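Local coordinates for protein squalene synthase HpnC (Alicyclobacillus acidocaldarius subsp. acidocaldarius, PDB 4HD1) that probably acts in squalene biosynthesis as a member of the squalene/phytoene synthase family of prenyl-transferring enzymes, at residues A[197-202]-A[207-212]; A[74-79]-A[101-106]. One frame throughout, in Å; residues are numbered along the deposited sequence.

Interaction 1. Residues A[197-202]-A[207-212]; sequences LDDIRA and DGVRRC
Val209 splits its isopropyl group between two neighbours on the short helix 197-201. One methyl meets the methylene of Asp199, with Val209 CG2 3.6 Å from Asp199 CB. The other sits more loosely, with Val209 CG1 4.2 Å from Ile200 CD1. The first torsion of Val209 sets up this division, since chi1 167° turns CG1 away from the backbone N and leaves CG2 beside it. Ile200 reaches across with CD1 alone, at the far end of its longer branch. The backbones stay apart, Asp199 CA and Val209 CA being 7.4 Å from each other.

Around this shell, polar groups fix the positions. Asp199 OD2 accepts a hydrogen bond from Thr196 N just ahead of the segment, and OD1 forms a salt bridge to Arg204 NH2 in the connection. Val209 N is hydrogen-bonded to Thr206 OG1, which ties that connection to the start of helix 207-227. Helix 187-191 joins the two arms of this helix-loop-helix through Leu190, touched by both Leu197 and Cys212. No hydrogen bond crosses between the segments, and what joins them is a small apolar touch, 106 Å² in all; the Asp199 carboxylate, although buried, is satisfied by local partners, and Arg204 probably balances its charge.

Interaction 2. Residues A[74-79]-A[101-106]; sequences EELRRA and LPMEPF
Arg77 gives its NH1 to a salt bridge with Glu73 OE1, on its own helix, while one face of its guanidinium lies over the selenium of Met103, present as selenomethionine. The approach is loose, Arg77 NH2 to Met103 SE 4.1 Å, and the two side chains run roughly perpendicular. Here, in the all-helical fold shared by squalene and phytoene synthases, helix 65-81 packs on the start of helix 104-118 and the residues leading into it.

Next along helix 65-81, Leu76 makes the apolar part of the contact. With chi1 at -174° Leu76 swings CG away from its own N, and the two methyls beyond it part company. Leu76 CD1 lies 3.8 Å from Met103 CG, and the two side chains pass in opposite directions. Leu76 CD2 meets the root of the phenylalanine, 3.7 Å from Phe106 CB, and approaches the ring obliquely. Cutting Leu76 back to an alanine removes both methyls and would probably open a gap where they now fill the space between Met103 CG and Phe106 CB.

The Phe106 ring itself heads elsewhere: it meets Phe50 edge-to-face and touches Ile96 of helix 87-99 and Leu142 of helix 137-146. Leu76 is also backed by Leu92 of helix 87-99, so this part of the contact belongs to the buried interior, whereas Arg77 stands at its exposed margin. Met103 bridges the two regions, its chain bending at chi3 (-135°) to lay the terminal methyl against the base of the arginine, Met103 CE 3.7 Å from Arg77 CB and only 3.4 Å from Arg77 CA.

Followed from the N terminus, the chain first makes interaction 2: after helix 65-81 it runs through a connection and helix 87-99, then returns at 101-106, closing a loop with 21 residues between the segments. Helix 104-118 and the following helices carry it across the molecule to helix 197-201. There interaction 1 closes a far shorter loop of four non-helical residues before helix 207-227 sets off. The contacts follow in series, neither nesting nor crossing. The centres of interactions 1 and 2 are 40 Å apart, on opposite sides of the chain's centre. Their nearest atoms are about 27 Å apart. One joins helices separated by a third; the other joins consecutive helices.

Interaction 1. Residues A[197-202]-A[207-212]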
ATOM      1  N   LEU A 197      19.791  14.087  -9.253  1.00119.70           N
ATOM      2  CA  LEU A 197      19.530  12.653  -9.359  1.00120.33           C
ATOM      3  C   LEU A 197      20.812  11.857  -9.632  1.00121.09           C
ATOM      4  O   LEU A 197      20.898  10.676  -9.284  1.00113.62           O
ATOM      5  CB  LEU A 197      18.487  12.373 -10.446  1.00119.31           C
ATOM      6  CG  LEU A 197      17.034  12.838 -10.245  1.00105.31           C
ATOM      7  CD1 LEU A 197      16.303  12.745 -11.574  1.00 87.11           C
ATOM      8  CD2 LEU A 197      16.299  12.030  -9.182  1.00100.74           C
ATOM      9  N   ASP A 198      21.800  12.513 -10.246  1.00123.29           N
ATOM     10  CA  ASP A 198      23.114  11.911 -10.499  1.00121.25           C
ATOM     11  C   ASP A 198      23.821  11.476  -9.218  1.00114.21           C
ATOM     12  O   ASP A 198      24.496  10.447  -9.202  1.00108.49           O
ATOM     13  CB  ASP A 198      24.013  12.862 -11.301  1.00123.17           C
ATOM     14  CG  ASP A 198      23.981  12.581 -12.797  1.00124.67           C
ATOM     15  OD1 ASP A 198      24.413  13.461 -13.574  1.00132.24           O
ATOM     16  OD2 ASP A 198      23.537  11.484 -13.201  1.00110.40           O
ATOM     17  N   ASP A 199      23.661  12.263  -8.154  1.00116.17           N
ATOM     18  CA  ASP A 199      24.184  11.908  -6.836  1.00116.35           C
ATOM     19  C   ASP A 199      23.615  10.570  -6.366  1.00109.18           C
ATOM     20  O   ASP A 199      24.347   9.725  -5.846  1.00106.87           O
ATOM     21  CB  ASP A 199      23.859  12.998  -5.809  1.00119.08           C
ATOM     22  CG  ASP A 199      24.639  14.282  -6.038  1.00126.24           C
ATOM     23  OD1 ASP A 199      25.863  14.208  -6.302  1.00123.10           O
ATOM     24  OD2 ASP A 199      24.027  15.370  -5.930  1.00117.05           O
ATOM     25  N   ILE A 200      22.307  10.393  -6.563  1.00105.44           N
ATOM     26  CA  ILE A 200      21.604   9.169  -6.182  1.00105.01           C
ATOM     27  C   ILE A 200      22.100   7.990  -7.021  1.00102.78           C
ATOM     28  O   ILE A 200      22.358   6.907  -6.490  1.00105.99           O
ATOM     29  CB  ILE A 200      20.061   9.325  -6.316  1.00103.68           C
ATOM     30  CG1 ILE A 200      19.530  10.491  -5.460  1.00 96.93           C
ATOM     31  CG2 ILE A 200      19.336   8.021  -5.998  1.00102.45           C
ATOM     32  CD1 ILE A 200      19.780  10.375  -3.964  1.00 96.59           C
ATOM     33  N   ARG A 201      22.235   8.215  -8.327  1.00101.91           N
ATOM     34  CA  ARG A 201      22.738   7.194  -9.247  1.00109.25           C
ATOM     35  C   ARG A 201      24.173   6.782  -8.882  1.00106.89           C
ATOM     36  O   ARG A 201      24.501   5.592  -8.874  1.00109.51           O
ATOM     37  CB  ARG A 201      22.642   7.673 -10.712  1.00106.97           C
ATOM     38  CG  ARG A 201      21.204   7.903 -11.192  1.00108.74           C
ATOM     39  CD  ARG A 201      21.143   8.303 -12.667  1.00109.27           C
ATOM     40  NE  ARG A 201      19.752   8.489 -13.111  1.00121.85           N
ATOM     41  CZ  ARG A 201      19.161   9.670 -13.322  1.00122.15           C
ATOM     42  NH1 ARG A 201      19.844  10.806 -13.159  1.00127.40           N
ATOM     43  NH2 ARG A 201      17.886   9.714 -13.716  1.00128.25           N
ATOM     44  N   ALA A 202      25.007   7.772  -8.556  1.00106.53           N
ATOM     45  CA  ALA A 202      26.393   7.531  -8.136  1.00109.10           C
ATOM     46  C   ALA A 202      26.501   7.242  -6.632  1.00108.70           C
ATOM     47  O   ALA A 202      27.587   7.327  -6.052  1.00111.75           O
ATOM     48  CB  ALA A 202      27.278   8.710  -8.523  1.00107.61           C
ATOM     49  N   ASP A 207      25.985  16.326   1.278  1.00111.41           N
ATOM     50  CA  ASP A 207      25.206  17.116   2.231  1.00117.14           C
ATOM     51  C   ASP A 207      23.822  17.470   1.692  1.00112.46           C
ATOM     52  O   ASP A 207      22.853  17.503   2.448  1.00111.68           O
ATOM     53  CB  ASP A 207      25.964  18.385   2.639  1.00124.99           C
ATOM     54  CG  ASP A 207      26.867  18.167   3.846  1.00133.08           C
ATOM     55  OD1 ASP A 207      26.606  17.236   4.638  1.00129.46           O
ATOM     56  OD2 ASP A 207      27.834  18.938   4.012  1.00134.64           O
ATOM     57  N   GLY A 208      23.740  17.724   0.388  1.00109.55           N
ATOM     58  CA  GLY A 208      22.468  17.992  -0.279  1.00112.30           C
ATOM     59  C   GLY A 208      21.545  16.789  -0.231  1.00106.16           C
ATOM     60  O   GLY A 208      20.362  16.915   0.101  1.00100.32           O
ATOM     61  N   VAL A 209      22.102  15.622  -0.557  1.00104.06           N
ATOM     62  CA  VAL A 209      21.384  14.350  -0.488  1.00104.82           C
ATOM     63  C   VAL A 209      20.823  14.113   0.915  1.00103.10           C
ATOM     64  O   VAL A 209      19.635  13.838   1.068  1.00 96.42           O
ATOM     65  CB  VAL A 209      22.280  13.165  -0.926  1.00107.29           C
ATOM     66  CG1 VAL A 209      21.657  11.825  -0.552  1.00101.16           C
ATOM     67  CG2 VAL A 209      22.540  13.221  -2.423  1.00111.00           C
ATOM     68  N   ARG A 210      21.681  14.246   1.926  1.00101.99           N
ATOM     69  CA  ARG A 210      21.304  14.015   3.324  1.00 99.92           C
ATOM     70  C   ARG A 210      20.215  14.972   3.811  1.00 96.52           C
ATOM     71  O   ARG A 210      19.314  14.565   4.548  1.00 95.10           O
ATOM     72  CB  ARG A 210      22.535  14.082   4.231  1.00 95.28           C
ATOM     73  CG  ARG A 210      23.465  12.886   4.090  1.00 95.98           C
ATOM     74  CD  ARG A 210      24.803  13.138   4.765  1.00103.40           C
ATOM     75  NE  ARG A 210      25.731  12.022   4.576  1.00109.30           N
ATOM     76  CZ  ARG A 210      25.926  11.038   5.453  1.00109.37           C
ATOM     77  NH1 ARG A 210      25.265  11.015   6.605  1.00110.68           N
ATOM     78  NH2 ARG A 210      26.793  10.071   5.180  1.00 99.93           N
ATOM     79  N   ARG A 211      20.299  16.233   3.387  1.00 94.72           N
ATOM     80  CA  ARG A 211      19.284  17.237   3.713  1.00 96.32           C
ATOM     81  C   ARG A 211      17.958  16.977   3.007  1.00 94.26           C
ATOM     82  O   ARG A 211      16.895  17.263   3.555  1.00 98.64           O
ATOM     83  CB  ARG A 211      19.781  18.645   3.390  1.00100.78           C
ATOM     84  CG  ARG A 211      20.711  19.226   4.439  1.00110.39           C
ATOM     85  CD  ARG A 211      21.077  20.668   4.133  1.00116.66           C
ATOM     86  NE  ARG A 211      21.931  21.232   5.178  1.00127.02           N
ATOM     87  CZ  ARG A 211      23.260  21.164   5.191  1.00135.78           C
ATOM     88  NH1 ARG A 211      23.920  20.558   4.208  1.00130.90           N
ATOM     89  NH2 ARG A 211      23.937  21.706   6.194  1.00132.86           N
ATOM     90  N   CYS A 212      18.025  16.437   1.793  1.00 91.76           N
ATOM     91  CA  CYS A 212      16.820  16.079   1.049  1.00 90.77           C
ATOM     92  C   CYS A 212      16.080  14.896   1.678  1.00 86.05           C
ATOM     93  O   CYS A 212      14.853  14.929   1.812  1.00 83.22           O
ATOM     94  CB  CYS A 212      17.152  15.768  -0.405  1.00 89.66           C
ATOM     95  SG  CYS A 212      15.711  15.213  -1.338  1.00 88.52           S
TER

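Interaction 2. Residues A[74-79]-A[101-106]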
ATOM      1  N   GLU A  74     -11.459  -6.017 -15.699  1.00 81.20           N
ATOM      2  CA  GLU A  74     -12.688  -6.680 -16.132  1.00 89.93           C
ATOM      3  C   GLU A  74     -13.219  -7.667 -15.097  1.00 83.29           C
ATOM      4  O   GLU A  74     -14.420  -7.680 -14.807  1.00 82.31           O
ATOM      5  CB  GLU A  74     -12.482  -7.393 -17.475  1.00 97.25           C
ATOM      6  CG  GLU A  74     -12.563  -6.477 -18.683  1.00109.80           C
ATOM      7  CD  GLU A  74     -13.819  -5.624 -18.687  1.00125.69           C
ATOM      8  OE1 GLU A  74     -14.928  -6.183 -18.544  1.00121.12           O
ATOM      9  OE2 GLU A  74     -13.695  -4.389 -18.826  1.00134.24           O
ATOM     10  N   GLU A  75     -12.321  -8.488 -14.552  1.00 78.81           N
ATOM     11  CA  GLU A  75     -12.657  -9.439 -13.491  1.00 81.91           C
ATOM     12  C   GLU A  75     -13.183  -8.700 -12.260  1.00 78.41           C
ATOM     13  O   GLU A  75     -14.204  -9.083 -11.685  1.00 79.31           O
ATOM     14  CB  GLU A  75     -11.440 -10.307 -13.138  1.00 89.70           C
ATOM     15  CG  GLU A  75     -11.106 -11.361 -14.193  1.00103.54           C
ATOM     16  CD  GLU A  75      -9.638 -11.773 -14.217  1.00114.34           C
ATOM     17  OE1 GLU A  75      -9.089 -12.139 -13.153  1.00122.29           O
ATOM     18  OE2 GLU A  75      -9.029 -11.750 -15.313  1.00119.71           O
ATOM     19  N   LEU A  76     -12.491  -7.626 -11.882  1.00 79.97           N
ATOM     20  CA  LEU A  76     -12.888  -6.792 -10.752  1.00 77.41           C
ATOM     21  C   LEU A  76     -14.302  -6.241 -10.926  1.00 79.02           C
ATOM     22  O   LEU A  76     -15.116  -6.331 -10.009  1.00 79.67           O
ATOM     23  CB  LEU A  76     -11.877  -5.657 -10.541  1.00 73.61           C
ATOM     24  CG  LEU A  76     -11.973  -4.699  -9.342  1.00 72.67           C
ATOM     25  CD1 LEU A  76     -12.914  -3.536  -9.627  1.00 69.58           C
ATOM     26  CD2 LEU A  76     -12.335  -5.403  -8.036  1.00 68.55           C
ATOM     27  N   ARG A  77     -14.594  -5.684 -12.101  1.00 81.65           N
ATOM     28  CA  ARG A  77     -15.933  -5.159 -12.389  1.00 84.35           C
ATOM     29  C   ARG A  77     -17.004  -6.252 -12.367  1.00 82.79           C
ATOM     30  O   ARG A  77     -18.124  -6.018 -11.912  1.00 82.49           O
ATOM     31  CB  ARG A  77     -15.968  -4.398 -13.717  1.00 87.89           C
ATOM     32  CG  ARG A  77     -14.906  -3.318 -13.846  1.00 88.61           C
ATOM     33  CD  ARG A  77     -15.172  -2.407 -15.031  1.00 92.50           C
ATOM     34  NE  ARG A  77     -15.623  -1.096 -14.583  1.00 86.88           N
ATOM     35  CZ  ARG A  77     -14.832  -0.038 -14.449  1.00 82.10           C
ATOM     36  NH1 ARG A  77     -13.539  -0.122 -14.747  1.00 77.64           N
ATOM     37  NH2 ARG A  77     -15.337   1.111 -14.022  1.00 79.60           N
ATOM     38  N   ARG A  78     -16.650  -7.442 -12.849  1.00 81.72           N
ATOM     39  CA  ARG A  78     -17.543  -8.598 -12.784  1.00 83.56           C
ATOM     40  C   ARG A  78     -17.846  -8.984 -11.337  1.00 81.25           C
ATOM     41  O   ARG A  78     -18.965  -9.398 -11.019  1.00 79.46           O
ATOM     42  CB  ARG A  78     -16.961  -9.788 -13.551  1.00 84.72           C
ATOM     43  CG  ARG A  78     -17.352  -9.814 -15.019  1.00 91.07           C
ATOM     44  CD  ARG A  78     -16.931 -11.105 -15.704  1.00100.33           C
ATOM     45  NE  ARG A  78     -15.663 -10.948 -16.416  1.00101.40           N
ATOM     46  CZ  ARG A  78     -14.503 -11.480 -16.040  1.00 99.49           C
ATOM     47  NH1 ARG A  78     -14.419 -12.234 -14.947  1.00101.36           N
ATOM     48  NH2 ARG A  78     -13.418 -11.262 -16.771  1.00 92.01           N
ATOM     49  N   ALA A  79     -16.850  -8.831 -10.465  1.00 76.24           N
ATOM     50  CA  ALA A  79     -17.017  -9.131  -9.047  1.00 73.98           C
ATOM     51  C   ALA A  79     -17.959  -8.143  -8.350  1.00 74.54           C
ATOM     52  O   ALA A  79     -18.574  -8.481  -7.344  1.00 72.85           O
ATOM     53  CB  ALA A  79     -15.669  -9.185  -8.350  1.00 72.16           C
ATOM     54  N   LEU A 101     -18.049  -2.502   0.194  1.00 65.14           N
ATOM     55  CA  LEU A 101     -16.844  -1.794  -0.252  1.00 63.32           C
ATOM     56  C   LEU A 101     -17.069  -1.049  -1.573  1.00 60.61           C
ATOM     57  O   LEU A 101     -17.698  -1.582  -2.481  1.00 64.30           O
ATOM     58  CB  LEU A 101     -15.657  -2.758  -0.384  1.00 59.46           C
ATOM     59  CG  LEU A 101     -15.249  -3.581   0.844  1.00 56.65           C
ATOM     60  CD1 LEU A 101     -14.128  -4.543   0.486  1.00 55.12           C
ATOM     61  CD2 LEU A 101     -14.843  -2.699   2.014  1.00 53.24           C
ATOM     62  N   PRO A 102     -16.566   0.194  -1.676  1.00 58.15           N
ATOM     63  CA  PRO A 102     -16.666   0.931  -2.938  1.00 60.16           C
ATOM     64  C   PRO A 102     -15.661   0.416  -3.974  1.00 63.19           C
ATOM     65  O   PRO A 102     -14.669  -0.219  -3.605  1.00 63.52           O
ATOM     66  CB  PRO A 102     -16.319   2.367  -2.526  1.00 55.89           C
ATOM     67  CG  PRO A 102     -15.397   2.194  -1.372  1.00 52.51           C
ATOM     68  CD  PRO A 102     -15.919   0.999  -0.622  1.00 54.41           C
HETATM   69  N   MSE A 103     -15.914   0.700  -5.249  1.00 66.12           N
HETATM   70  CA  MSE A 103     -15.067   0.214  -6.336  1.00 68.09           C
HETATM   71  C   MSE A 103     -13.764   1.002  -6.519  1.00 68.92           C
HETATM   72  O   MSE A 103     -12.737   0.430  -6.884  1.00 69.52           O
HETATM   73  CB  MSE A 103     -15.846   0.214  -7.642  1.00 69.55           C
HETATM   74  CG  MSE A 103     -15.457  -0.893  -8.590  1.00 73.84           C
HETATM   75 SE   MSE A 103     -16.210  -0.566 -10.352  1.00 82.92          SE
HETATM   76  CE  MSE A 103     -16.881  -2.339 -10.756  1.00 86.59           C
ATOM     77  N   GLU A 104     -13.811   2.306  -6.260  1.00 69.14           N
ATOM     78  CA  GLU A 104     -12.679   3.197  -6.543  1.00 70.64           C
ATOM     79  C   GLU A 104     -11.307   2.721  -6.010  1.00 66.72           C
ATOM     80  O   GLU A 104     -10.318   2.771  -6.742  1.00 68.39           O
ATOM     81  CB  GLU A 104     -12.975   4.638  -6.093  1.00 70.90           C
ATOM     82  CG  GLU A 104     -11.942   5.652  -6.566  1.00 75.59           C
ATOM     83  CD  GLU A 104     -12.108   7.026  -5.939  1.00 83.91           C
ATOM     84  OE1 GLU A 104     -12.375   7.122  -4.718  1.00 80.10           O
ATOM     85  OE2 GLU A 104     -11.954   8.024  -6.673  1.00 96.36           O
ATOM     86  N   PRO A 105     -11.238   2.262  -4.745  1.00 63.42           N
ATOM     87  CA  PRO A 105      -9.913   1.846  -4.265  1.00 59.83           C
ATOM     88  C   PRO A 105      -9.311   0.676  -5.038  1.00 60.16           C
ATOM     89  O   PRO A 105      -8.099   0.649  -5.252  1.00 60.27           O
ATOM     90  CB  PRO A 105     -10.172   1.447  -2.811  1.00 58.54           C
ATOM     91  CG  PRO A 105     -11.395   2.209  -2.426  1.00 60.14           C
ATOM     92  CD  PRO A 105     -12.242   2.247  -3.662  1.00 63.30           C
ATOM     93  N   PHE A 106     -10.147  -0.275  -5.453  1.00 59.74           N
ATOM     94  CA  PHE A 106      -9.681  -1.404  -6.259  1.00 60.02           C
ATOM     95  C   PHE A 106      -9.143  -0.934  -7.611  1.00 62.96           C
ATOM     96  O   PHE A 106      -8.049  -1.341  -8.018  1.00 62.69           O
ATOM     97  CB  PHE A 106     -10.793  -2.429  -6.457  1.00 58.83           C
ATOM     98  CG  PHE A 106     -11.191  -3.137  -5.198  1.00 57.13           C
ATOM     99  CD1 PHE A 106     -10.450  -4.213  -4.725  1.00 56.82           C
ATOM    100  CD2 PHE A 106     -12.312  -2.731  -4.484  1.00 56.93           C
ATOM    101  CE1 PHE A 106     -10.816  -4.868  -3.558  1.00 57.38           C
ATOM    102  CE2 PHE A 106     -12.686  -3.384  -3.323  1.00 55.25           C
ATOM    103  CZ  PHE A 106     -11.936  -4.455  -2.857  1.00 56.37           C
TER